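Local atomic coordinates of alpha-1,4-endofucoidanase (Mariniflexile fucanivorans, PDB entry 6DLH), a protein that hydrolyses alpha-1,4-fucosidic bonds within fucoidan, as a retaining endo-acting glycoside hydrolase of family 107, and binds several calcium ions. Residues D330-T333 and W334-N337; D247-I250 and Y251-F254. One frame throughout, in Å; residues are numbered along the deposited sequence.

Contact 1. Residues D330-T333 and W334-N337. With CA (calcium ion), chain E.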
loop_
_atom_site.group_PDB
_atom_site.type_symbol
_atom_site.label_atom_id
_atom_site.label_comp_id
_atom_site.label_asym_id
_atom_site.label_seq_id
_atom_site.Cartn_x
_atom_site.Cartn_y
_atom_site.Cartn_z
ATOM N N ASP A 330 3.108 25.304 28.261
ATOM C CA ASP A 330 4.477 25.792 28.339
ATOM C C ASP A 330 4.500 27.314 28.179
ATOM O O ASP A 330 3.471 27.975 28.315
ATOM C CB ASP A 330 5.381 25.058 27.341
ATOM C CG ASP A 330 5.017 25.290 25.883
ATOM O OD1 ASP A 330 4.081 26.077 25.623
ATOM O OD2 ASP A 330 5.671 24.677 25.013
ATOM N N THR A 331 5.685 27.849 27.853
ATOM C CA THR A 331 5.916 29.286 27.824
ATOM C C THR A 331 5.980 29.809 26.387
ATOM O O THR A 331 6.138 31.010 26.184
ATOM C CB THR A 331 7.159 29.672 28.644
ATOM O OG1 THR A 331 8.289 28.937 28.173
ATOM C CG2 THR A 331 6.996 29.430 30.128
ATOM N N ARG A 332 5.853 28.913 25.396
ATOM C CA ARG A 332 5.877 29.302 23.991
ATOM C C ARG A 332 4.445 29.468 23.480
ATOM O O ARG A 332 3.609 28.599 23.697
ATOM C CB ARG A 332 6.636 28.250 23.178
ATOM C CG ARG A 332 8.043 27.957 23.681
ATOM C CD ARG A 332 8.575 26.688 23.040
ATOM N NE ARG A 332 10.018 26.513 23.147
ATOM C CZ ARG A 332 10.713 25.559 22.529
ATOM N NH1 ARG A 332 10.104 24.681 21.745
ATOM N NH2 ARG A 332 12.020 25.480 22.697
ATOM N N THR A 333 4.161 30.580 22.794
ATOM C CA THR A 333 2.811 30.861 22.318
ATOM C C THR A 333 2.571 30.224 20.950
ATOM O O THR A 333 1.435 29.929 20.582
ATOM C CB THR A 333 2.547 32.367 22.166
ATOM O OG1 THR A 333 3.523 32.897 21.264
ATOM C CG2 THR A 333 2.556 33.118 23.480
ATOM N N TRP A 334 3.649 30.030 20.190
ATOM C CA TRP A 334 3.528 29.729 18.775
ATOM C C TRP A 334 3.026 28.302 18.538
ATOM O O TRP A 334 2.635 27.973 17.420
ATOM C CB TRP A 334 4.862 29.993 18.065
ATOM C CG TRP A 334 6.039 29.342 18.721
ATOM C CD1 TRP A 334 6.889 29.908 19.627
ATOM C CD2 TRP A 334 6.504 27.993 18.520
ATOM N NE1 TRP A 334 7.857 29.011 19.993
ATOM C CE2 TRP A 334 7.646 27.826 19.335
ATOM C CE3 TRP A 334 6.077 26.915 17.732
ATOM C CZ2 TRP A 334 8.354 26.624 19.385
ATOM C CZ3 TRP A 334 6.778 25.731 17.782
ATOM C CH2 TRP A 334 7.904 25.590 18.595
ATOM N N ASN A 335 3.039 27.468 19.589
ATOM C CA ASN A 335 2.728 26.052 19.458
ATOM C C ASN A 335 1.346 25.746 20.032
ATOM O O ASN A 335 1.033 24.588 20.302
ATOM C CB ASN A 335 3.819 25.164 20.071
ATOM C CG ASN A 335 3.978 25.295 21.574
ATOM O OD1 ASN A 335 3.130 25.855 22.269
ATOM N ND2 ASN A 335 5.073 24.770 22.094
ATOM N N ASP A 336 0.518 26.782 20.186
ATOM C CA ASP A 336 -0.697 26.680 20.977
ATOM C C ASP A 336 -1.838 26.042 20.191
ATOM O O ASP A 336 -2.881 25.746 20.772
ATOM C CB ASP A 336 -1.111 28.034 21.558
ATOM C CG ASP A 336 -0.437 28.379 22.875
ATOM O OD1 ASP A 336 0.518 27.663 23.274
ATOM O OD2 ASP A 336 -0.878 29.357 23.501
ATOM N N ASN A 337 -1.652 25.842 18.881
ATOM C CA ASN A 337 -2.700 25.240 18.072
ATOM C C ASN A 337 -2.309 23.833 17.623
ATOM O O ASN A 337 -3.099 23.172 16.956
ATOM C CB ASN A 337 -3.111 26.104 16.877
ATOM C CG ASN A 337 -3.709 27.429 17.291
ATOM O OD1 ASN A 337 -3.247 28.479 16.845
ATOM N ND2 ASN A 337 -4.719 27.391 18.145
HETATM CA CA CA E . 2.336 26.791 24.180
HETATM O O HOH W 1 1.402 27.616 26.274
HETATM O O HOH W 2 7.322 23.518 21.276
#

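Contact 2. Residues D247-I250 and Y251-F254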
loop_
_atom_site.group_PDB
_atom_site.type_symbol
_atom_site.label_atom_id
_atom_site.label_comp_id
_atom_site.label_asym_id
_atom_site.label_seq_id
_atom_site.Cartn_x
_atom_site.Cartn_y
_atom_site.Cartn_z
ATOM N N ASP A 247 18.201 25.709 13.893
ATOM C CA ASP A 247 18.469 24.428 14.530
ATOM C C ASP A 247 17.652 23.312 13.877
ATOM O O ASP A 247 17.982 22.137 14.037
ATOM C CB ASP A 247 18.266 24.496 16.046
ATOM C CG ASP A 247 19.224 25.448 16.741
ATOM O OD1 ASP A 247 20.365 25.596 16.257
ATOM O OD2 ASP A 247 18.822 26.034 17.760
ATOM N N GLN A 248 16.602 23.690 13.134
ATOM C CA GLN A 248 15.634 22.735 12.611
ATOM C C GLN A 248 15.490 22.901 11.098
ATOM O O GLN A 248 14.395 23.180 10.608
ATOM C CB GLN A 248 14.277 22.945 13.287
ATOM C CG GLN A 248 14.336 22.982 14.808
ATOM C CD GLN A 248 12.978 23.202 15.427
ATOM O OE1 GLN A 248 11.991 23.463 14.744
ATOM N NE2 GLN A 248 12.921 23.095 16.744
ATOM N N ARG A 249 16.595 22.722 10.362
ATOM C CA ARG A 249 16.597 23.023 8.937
ATOM C C ARG A 249 16.042 21.835 8.158
ATOM O O ARG A 249 15.279 22.021 7.210
ATOM C CB ARG A 249 17.990 23.433 8.442
ATOM C CG ARG A 249 18.390 24.860 8.793
ATOM C CD ARG A 249 17.539 25.914 8.110
ATOM N NE ARG A 249 17.944 27.273 8.445
ATOM C CZ ARG A 249 17.242 28.367 8.159
ATOM N NH1 ARG A 249 17.693 29.558 8.516
ATOM N NH2 ARG A 249 16.089 28.270 7.521
ATOM N N ILE A 250 16.440 20.623 8.573
ATOM C CA ILE A 250 15.925 19.392 7.997
ATOM C C ILE A 250 14.420 19.305 8.252
ATOM O O ILE A 250 13.664 18.968 7.345
ATOM C CB ILE A 250 16.687 18.163 8.530
ATOM C CG1 ILE A 250 18.204 18.370 8.461
ATOM C CG2 ILE A 250 16.243 16.908 7.793
ATOM C CD1 ILE A 250 19.026 17.210 8.981
ATOM N N TYR A 251 13.995 19.637 9.479
ATOM C CA TYR A 251 12.581 19.661 9.818
ATOM C C TYR A 251 11.839 20.567 8.841
ATOM O O TYR A 251 10.746 20.227 8.389
ATOM C CB TYR A 251 12.367 20.032 11.289
ATOM C CG TYR A 251 12.827 18.970 12.257
ATOM C CD1 TYR A 251 12.021 17.883 12.579
ATOM C CD2 TYR A 251 14.083 19.035 12.835
ATOM C CE1 TYR A 251 12.451 16.899 13.458
ATOM C CE2 TYR A 251 14.529 18.058 13.711
ATOM C CZ TYR A 251 13.709 16.990 14.028
ATOM O OH TYR A 251 14.164 16.028 14.886
ATOM N N GLN A 252 12.475 21.697 8.506
ATOM C CA GLN A 252 11.929 22.694 7.597
ATOM C C GLN A 252 11.862 22.135 6.178
ATOM O O GLN A 252 10.853 22.297 5.494
ATOM C CB GLN A 252 12.792 23.957 7.609
ATOM C CG GLN A 252 12.146 25.128 6.880
ATOM C CD GLN A 252 12.950 26.402 6.988
ATOM O OE1 GLN A 252 14.178 26.371 7.074
ATOM N NE2 GLN A 252 12.254 27.530 6.977
ATOM N N ALA A 253 12.946 21.480 5.751
ATOM C CA ALA A 253 13.046 20.970 4.394
ATOM C C ALA A 253 11.866 20.043 4.113
ATOM O O ALA A 253 11.207 20.165 3.080
ATOM C CB ALA A 253 14.375 20.279 4.191
ATOM N N PHE A 254 11.588 19.155 5.075
ATOM C CA PHE A 254 10.558 18.139 4.946
ATOM C C PHE A 254 9.177 18.790 4.940
ATOM O O PHE A 254 8.364 18.502 4.061
ATOM C CB PHE A 254 10.743 17.071 6.024
ATOM C CG PHE A 254 11.764 16.013 5.697
ATOM C CD1 PHE A 254 13.075 16.353 5.389
ATOM C CD2 PHE A 254 11.424 14.669 5.722
ATOM C CE1 PHE A 254 14.017 15.374 5.099
ATOM C CE2 PHE A 254 12.363 13.690 5.424
ATOM C CZ PHE A 254 13.658 14.043 5.111
HETATM O O HOH W 3 13.622 30.158 7.360
#

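Contact 1. Residues D330-T333 and W334-N337
D330, R332, N335 and D336 converge on one calcium ion, the first two from D330-T333 and the others from W334-N337. D330 OD1 lies 2.4 Å from the metal, the backbone O of R332 and the side-chain OD1 of N335 each 2.3 Å, and D336 OD1 2.2 Å; water 1 and the backbone oxygen of F327 make six ligands. Water 1 also donates to D330 O.

Two of the ligands are bonded to each other as well: N335 ND2 donates to D330 OD2 at 3.0 Å with an N-H...O angle of 172°. The syn lone pair receives it, and carboxylate and amide are nearly coplanar, 13° apart. With CG of N335 lodged between backbone N and carbonyl carbon (chi1 65°), the amide has OD1 on the calcium and ND2 at D330 OD2.

In the second shell, water 2 accepts from both N335 ND2 and R332 NH1. The extended R332 chain runs alongside the W334 indole: R332 CB is 3.5 Å from W334 NE1, and R332 NH1 3.5 Å from W334 CZ2. R332 NH2 bonds to A241 O and W334 NE1 to E243 OE1, tying this surface loop to residues 241-243. A type I turn from T333 to D336 brings D336 round to the ion.

All six ligands are oxygens, as suits calcium, and the ion probably offsets the like charges of the two carboxylates, D330 OD1 and D336 OD1 being 4.6 Å apart.

Contact 2. Residues D247-I250 and Y251-F254
Q248 O accepts from Q252 N at 3.2 Å, R249 O from A253 N at 2.8 Å and I250 O from F254 N at 3.1 Å, the successive i to i+4 bonds of a helix whose N-cap position is Q248.

On one flank, R249 NH2 donates to Q252 OE1 over 2.7 Å. The oxygen sits at the guanidinium edge and receives the bond on a lone pair in its own carbonyl plane; the two planes are 25° apart. A bend at chi2 (-66°) swings the R249 chain alongside the extended Q252 chain, both pointing out from the helix. Water 3 accepts from both R249 NH2 and Q252 NE2, while N246 OD1 takes R249 NH1. With an alanine here, Q252 OE1 would probably lose this donor and N246 OD1 its partner, leaving the Q252 amide freer to turn.

Helix 249-259 belongs, with helix 228-233, to the connection joining strand 222-226 to its parallel neighbour 266-269, a beta-alpha-beta crossover of the catalytic domain.

Among the other side chains, I250 CG2 packs alongside F254 CE1 at 3.8 Å, and Q248 CB meets Y251 CD2 at 3.9 Å. F254 and Y251 make edge-to-face ring contacts with F225 and F269, respectively, of those two strands, and Y251 OH bonds to N271 OD1.

Contact 2 precedes contact 1 in the chain, and both lie on the same side of the chain's centre. Their centres are 19 Å apart and their nearest atoms about 6 Å apart, so they do not touch. The approach is made by Q248, whose side chain is about 6 Å from that of R332, about 10 Å from that of N335 and about 13 Å from the calcium ion of contact 1. Residues outside both contacts bridge the interval: L286 touches W334 and gives its backbone N to Q248 OE1, while S242, bonded to D247, lies in sequence between A241 and E243, the partners of R332 and W334. The nearest approach therefore sets Q248, at the helix N-cap, against the R332-W334 pair of the calcium loop.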